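Local coordinates for protein beta-galactosidase (Bacillus circulans subsp. alkalophilus, PDB 3TTY) that hydrolyses terminal beta-galactosyl residues of beta-galactosides, binding galactose in a pocket of its TIM-barrel domain and carrying a four-cysteine zinc site, at residues M289-M294 with S331-A336; G338-M343 with I390-S395. All coordinates share one frame; numbering follows the deposited sequence.

Interaction 1. Residues M289-M294 with S331-A336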
loop_
_atom_site.group_PDB
_atom_site.type_symbol
_atom_site.label_atom_id
_atom_site.label_comp_id
_atom_site.label_asym_id
_atom_site.label_seq_id
_atom_site.Cartn_x
_atom_site.Cartn_y
_atom_site.Cartn_z
ATOM N N MET A 289 -22.081 12.970 17.196
ATOM C CA MET A 289 -22.936 12.159 16.337
ATOM C C MET A 289 -22.883 10.675 16.736
ATOM O O MET A 289 -23.898 9.975 16.676
ATOM C CB MET A 289 -22.565 12.350 14.855
ATOM C CG MET A 289 -23.602 11.780 13.889
ATOM S SD MET A 289 -23.167 11.948 12.151
ATOM C CE MET A 289 -21.566 11.142 12.117
ATOM N N ALA A 290 -21.712 10.205 17.160
ATOM C CA ALA A 290 -21.579 8.817 17.623
ATOM C C ALA A 290 -22.316 8.517 18.949
ATOM O O ALA A 290 -23.004 7.499 19.063
ATOM C CB ALA A 290 -20.097 8.399 17.702
ATOM N N HIS A 291 -22.172 9.390 19.946
ATOM C CA HIS A 291 -22.924 9.221 21.183
ATOM C C HIS A 291 -24.399 9.233 20.817
ATOM O O HIS A 291 -25.194 8.428 21.313
ATOM C CB HIS A 291 -22.676 10.371 22.167
ATOM C CG HIS A 291 -21.282 10.446 22.716
ATOM N ND1 HIS A 291 -20.717 9.442 23.469
ATOM C CD2 HIS A 291 -20.362 11.442 22.667
ATOM C CE1 HIS A 291 -19.499 9.801 23.836
ATOM N NE2 HIS A 291 -19.263 11.011 23.363
ATOM N N ASN A 292 -24.756 10.188 19.960
ATOM C CA ASN A 292 -26.129 10.349 19.505
ATOM C C ASN A 292 -26.668 9.048 18.920
ATOM O O ASN A 292 -27.730 8.573 19.312
ATOM C CB ASN A 292 -26.203 11.463 18.464
ATOM C CG ASN A 292 -27.592 12.063 18.342
ATOM O OD1 ASN A 292 -28.600 11.345 18.285
ATOM N ND2 ASN A 292 -27.652 13.388 18.301
ATOM N N LEU A 293 -25.915 8.461 17.998
ATOM C CA LEU A 293 -26.320 7.209 17.381
ATOM C C LEU A 293 -26.505 6.123 18.429
ATOM O O LEU A 293 -27.357 5.254 18.289
ATOM C CB LEU A 293 -25.280 6.760 16.348
ATOM C CG LEU A 293 -25.579 5.441 15.639
ATOM C CD1 LEU A 293 -26.836 5.577 14.768
ATOM C CD2 LEU A 293 -24.396 5.018 14.802
ATOM N N MET A 294 -25.707 6.158 19.488
ATOM C CA MET A 294 -25.792 5.099 20.484
ATOM C C MET A 294 -27.091 5.233 21.266
ATOM O O MET A 294 -27.682 4.243 21.716
ATOM C CB MET A 294 -24.585 5.122 21.425
ATOM C CG MET A 294 -23.238 4.830 20.766
ATOM S SD MET A 294 -23.060 3.180 20.073
ATOM C CE MET A 294 -23.559 3.470 18.372
ATOM N N SER A 331 -16.199 13.708 28.615
ATOM C CA SER A 331 -17.074 12.908 29.483
ATOM C C SER A 331 -18.473 13.513 29.548
ATOM O O SER A 331 -19.461 12.802 29.394
ATOM C CB SER A 331 -16.511 12.786 30.912
ATOM O OG SER A 331 -15.219 12.207 30.925
ATOM N N TYR A 332 -18.559 14.821 29.795
ATOM C CA TYR A 332 -19.863 15.479 29.812
ATOM C C TYR A 332 -20.497 15.557 28.422
ATOM O O TYR A 332 -21.722 15.650 28.296
ATOM C CB TYR A 332 -19.795 16.863 30.454
ATOM C CG TYR A 332 -19.683 16.809 31.959
ATOM C CD1 TYR A 332 -20.672 16.203 32.724
ATOM C CD2 TYR A 332 -18.590 17.358 32.613
ATOM C CE1 TYR A 332 -20.572 16.136 34.107
ATOM C CE2 TYR A 332 -18.483 17.298 33.987
ATOM C CZ TYR A 332 -19.475 16.686 34.724
ATOM O OH TYR A 332 -19.371 16.639 36.087
ATOM N N GLN A 333 -19.672 15.516 27.379
ATOM C CA GLN A 333 -20.224 15.443 26.040
ATOM C C GLN A 333 -21.012 14.139 25.888
ATOM O O GLN A 333 -22.105 14.138 25.326
ATOM C CB GLN A 333 -19.152 15.567 24.953
ATOM C CG GLN A 333 -19.743 15.855 23.567
ATOM C CD GLN A 333 -18.712 15.764 22.462
ATOM O OE1 GLN A 333 -17.785 14.951 22.528
ATOM N NE2 GLN A 333 -18.862 16.606 21.437
ATOM N N ALA A 334 -20.465 13.041 26.397
ATOM C CA ALA A 334 -21.175 11.773 26.377
ATOM C C ALA A 334 -22.483 11.881 27.156
ATOM O O ALA A 334 -23.552 11.511 26.655
ATOM C CB ALA A 334 -20.317 10.671 26.929
ATOM N N VAL A 335 -22.407 12.406 28.374
ATOM C CA VAL A 335 -23.595 12.523 29.205
ATOM C C VAL A 335 -24.664 13.358 28.502
ATOM O O VAL A 335 -25.848 13.014 28.514
ATOM C CB VAL A 335 -23.265 13.148 30.575
ATOM C CG1 VAL A 335 -24.540 13.297 31.411
ATOM C CG2 VAL A 335 -22.215 12.305 31.299
ATOM N N ALA A 336 -24.224 14.450 27.882
ATOM C CA ALA A 336 -25.091 15.363 27.146
ATOM C C ALA A 336 -25.899 14.637 26.067
ATOM O O ALA A 336 -26.991 15.071 25.699
ATOM C CB ALA A 336 -24.251 16.460 26.509
HETATM O O HOH W 1 -17.386 12.896 24.076
#

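Interaction 2. Residues G338-M343 with I390-S395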
loop_
_atom_site.group_PDB
_atom_site.type_symbol
_atom_site.label_atom_id
_atom_site.label_comp_id
_atom_site.label_asym_id
_atom_site.label_seq_id
_atom_site.Cartn_x
_atom_site.Cartn_y
_atom_site.Cartn_z
ATOM N N GLY A 338 -26.787 11.285 26.181
ATOM C CA GLY A 338 -27.594 10.185 26.674
ATOM C C GLY A 338 -26.874 9.219 27.591
ATOM O O GLY A 338 -27.471 8.276 28.090
ATOM N N ALA A 339 -25.588 9.445 27.822
ATOM C CA ALA A 339 -24.811 8.544 28.675
ATOM C C ALA A 339 -25.169 8.712 30.150
ATOM O O ALA A 339 -25.191 9.824 30.663
ATOM C CB ALA A 339 -23.310 8.764 28.457
ATOM N N ASP A 340 -25.453 7.605 30.827
ATOM C CA ASP A 340 -25.772 7.630 32.253
ATOM C C ASP A 340 -24.674 6.971 33.079
ATOM O O ASP A 340 -24.863 6.647 34.251
ATOM C CB ASP A 340 -27.128 6.969 32.531
ATOM C CG ASP A 340 -28.294 7.935 32.373
ATOM O OD1 ASP A 340 -28.045 9.093 31.980
ATOM O OD2 ASP A 340 -29.452 7.530 32.634
ATOM N N THR A 341 -23.531 6.757 32.442
ATOM C CA THR A 341 -22.327 6.353 33.144
ATOM C C THR A 341 -21.155 7.035 32.459
ATOM O O THR A 341 -21.232 7.371 31.271
ATOM C CB THR A 341 -22.094 4.823 33.084
ATOM O OG1 THR A 341 -21.706 4.455 31.760
ATOM C CG2 THR A 341 -23.335 4.057 33.465
ATOM N N VAL A 342 -20.079 7.269 33.198
ATOM C CA VAL A 342 -18.798 7.541 32.552
ATOM C C VAL A 342 -17.709 6.621 33.101
ATOM O O VAL A 342 -17.326 6.690 34.271
ATOM C CB VAL A 342 -18.384 9.054 32.531
ATOM C CG1 VAL A 342 -19.538 9.959 32.920
ATOM C CG2 VAL A 342 -17.166 9.302 33.364
ATOM N N MET A 343 -17.237 5.733 32.237
ATOM C CA MET A 343 -16.301 4.704 32.642
ATOM C C MET A 343 -15.109 4.655 31.691
ATOM O O MET A 343 -15.213 5.047 30.523
ATOM C CB MET A 343 -17.026 3.372 32.741
ATOM C CG MET A 343 -18.143 3.428 33.761
ATOM S SD MET A 343 -19.416 2.161 33.637
ATOM C CE MET A 343 -18.483 0.635 33.824
ATOM N N ILE A 390 -29.637 13.751 36.484
ATOM C CA ILE A 390 -29.731 13.660 35.037
ATOM C C ILE A 390 -30.257 12.299 34.564
ATOM O O ILE A 390 -30.764 12.164 33.451
ATOM C CB ILE A 390 -28.344 13.916 34.427
ATOM C CG1 ILE A 390 -27.905 15.345 34.732
ATOM C CG2 ILE A 390 -28.337 13.676 32.922
ATOM C CD1 ILE A 390 -26.502 15.656 34.264
ATOM N N LEU A 391 -30.144 11.286 35.409
ATOM C CA LEU A 391 -30.496 9.935 35.005
ATOM C C LEU A 391 -31.859 9.872 34.303
ATOM O O LEU A 391 -32.782 10.616 34.645
ATOM C CB LEU A 391 -30.451 9.008 36.215
ATOM C CG LEU A 391 -29.094 8.966 36.917
ATOM C CD1 LEU A 391 -29.062 7.858 37.971
ATOM C CD2 LEU A 391 -27.969 8.779 35.907
ATOM N N ASP A 392 -31.966 8.992 33.311
ATOM C CA ASP A 392 -33.205 8.787 32.552
ATOM C C ASP A 392 -33.670 9.996 31.732
ATOM O O ASP A 392 -34.674 9.920 31.037
ATOM C CB ASP A 392 -34.340 8.295 33.460
ATOM C CG ASP A 392 -34.097 6.898 33.987
ATOM O OD1 ASP A 392 -33.628 6.051 33.202
ATOM O OD2 ASP A 392 -34.373 6.647 35.185
ATOM N N ALA A 393 -32.944 11.101 31.803
ATOM C CA ALA A 393 -33.289 12.265 30.989
ATOM C C ALA A 393 -33.195 11.911 29.503
ATOM O O ALA A 393 -32.328 11.147 29.101
ATOM C CB ALA A 393 -32.386 13.433 31.316
ATOM N N ARG A 394 -34.077 12.475 28.686
ATOM C CA ARG A 394 -34.156 12.072 27.287
ATOM C C ARG A 394 -34.139 13.240 26.308
ATOM O O ARG A 394 -34.371 14.382 26.694
ATOM C CB ARG A 394 -35.380 11.181 27.077
ATOM C CG ARG A 394 -35.292 9.891 27.889
ATOM C CD ARG A 394 -36.612 9.152 27.935
ATOM N NE ARG A 394 -36.821 8.325 26.752
ATOM C CZ ARG A 394 -36.501 7.036 26.673
ATOM N NH1 ARG A 394 -35.954 6.406 27.714
ATOM N NH2 ARG A 394 -36.733 6.372 25.546
ATOM N N SER A 395 -33.836 12.949 25.046
ATOM C CA SER A 395 -33.895 13.953 23.988
ATOM C C SER A 395 -35.335 14.223 23.579
ATOM O O SER A 395 -36.152 13.300 23.516
ATOM C CB SER A 395 -33.114 13.493 22.751
ATOM O OG SER A 395 -33.435 14.313 21.635
HETATM O O HOH W 2 -31.186 5.228 32.151
#

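Interaction 1. Residues M289-M294 with S331-A336
His291 points at helix 326-336 and meets Gln333 and Ala334 where two outer helices of the TIM barrel, 284-296 and 326-336, come together. Along 331-336, Gln333 comes first. Its amide does not bond to the imidazole directly; a water lying in the plane of the ring at its edge hydrogen-bonds both, 2.8 Å from His291 NE2 and 2.6 Å from Gln333 OE1. The other end of the amide, NE2, is held by Glu618 and by the carbonyl of Phe284, a use of both donor and acceptor for which glutamine is well suited. Ala334 follows and makes the main contact. Its CA lies 3.6 Å from the centroid of the His291 ring, 7° off the normal, a CH-pi contact over the face. A small residue suits this place, because the ring settles almost on the backbone, with the CA atoms of His291 and Ala334 6.0 Å apart. The imidazole is delivered by a first torsion that sets CG anti to the carbonyl carbon (chi1 -67°), while the hydrogen bond between ND1 and Trp274 NE1, with the water at NE2, helps hold the ring's rotation. The methyl of Ala334 sits over the same face, its CB closest to His291 CE1 at 3.3 Å.

Interaction 2. Residues G338-M343 with I390-S395
The carboxylate of Asp340 and the isobutyl group of Leu391 meet obliquely, one methyl of the leucine set against the acid: CD2 of Leu391 lies 3.6 Å from CG of Asp340. A first torsion of -58° sets CG of Leu391 beside its backbone N, from where CD2 reaches the aspartate. Leu391 occupies the second position of a type II beta turn from Ile390 to Ala393, closed by the bond from Ala393 N to Ile390 O. Within that turn the amide of Asp392 is directed at Asp340. Its N lies 3.0 Å from OD2 of Asp340 in a nearly straight bond (174°), reaching the oxygen on its syn side and 16° out of the carboxylate plane. Aspartate suits the corner at 340, where a short acidic side chain can grip the neighbouring turn. The second oxygen, OD1, forms a salt bridge with Arg622, whose guanidinium also binds the carbonyls of Ala339 and Ala393 and so ties both segments together. Asp392 points its CB away, yet OD1 comes within 4.5 Å of OD2 of Asp340; a water donates to both oxygens, and OD2 of Asp392 bonds to the N of Met1. With Arg622 at OD1 and the Asp392 amide and a water at OD2, the Asp340 carboxylate is probably stabilised as the anion, despite its acidic neighbour.

In the fold
Along the chain both segments of interaction 1 precede those of interaction 2, and their centres lie 9 Å apart. Helix 326-336 leads directly into strand 339-344, the last of the eight barrel strands, through a Schellman motif in which Gly338, with positive phi, is the C-prime residue; Ala334 O probably accepts a bond from Ala339 N, 3.1 Å away. Val335 of that helix packs on Val342 and Ile390, one from each segment of interaction 2. Interaction 1 joins neighbouring barrel helices, whereas interaction 2 ties the start of the final strand to the loop between helix 371-386 and strand 399-402. Arg622, from strand 617-624 of the antiparallel sheet, also bonds Val335 O, so it reaches the helix of interaction 1 too, linking the barrel to the C-terminal domain.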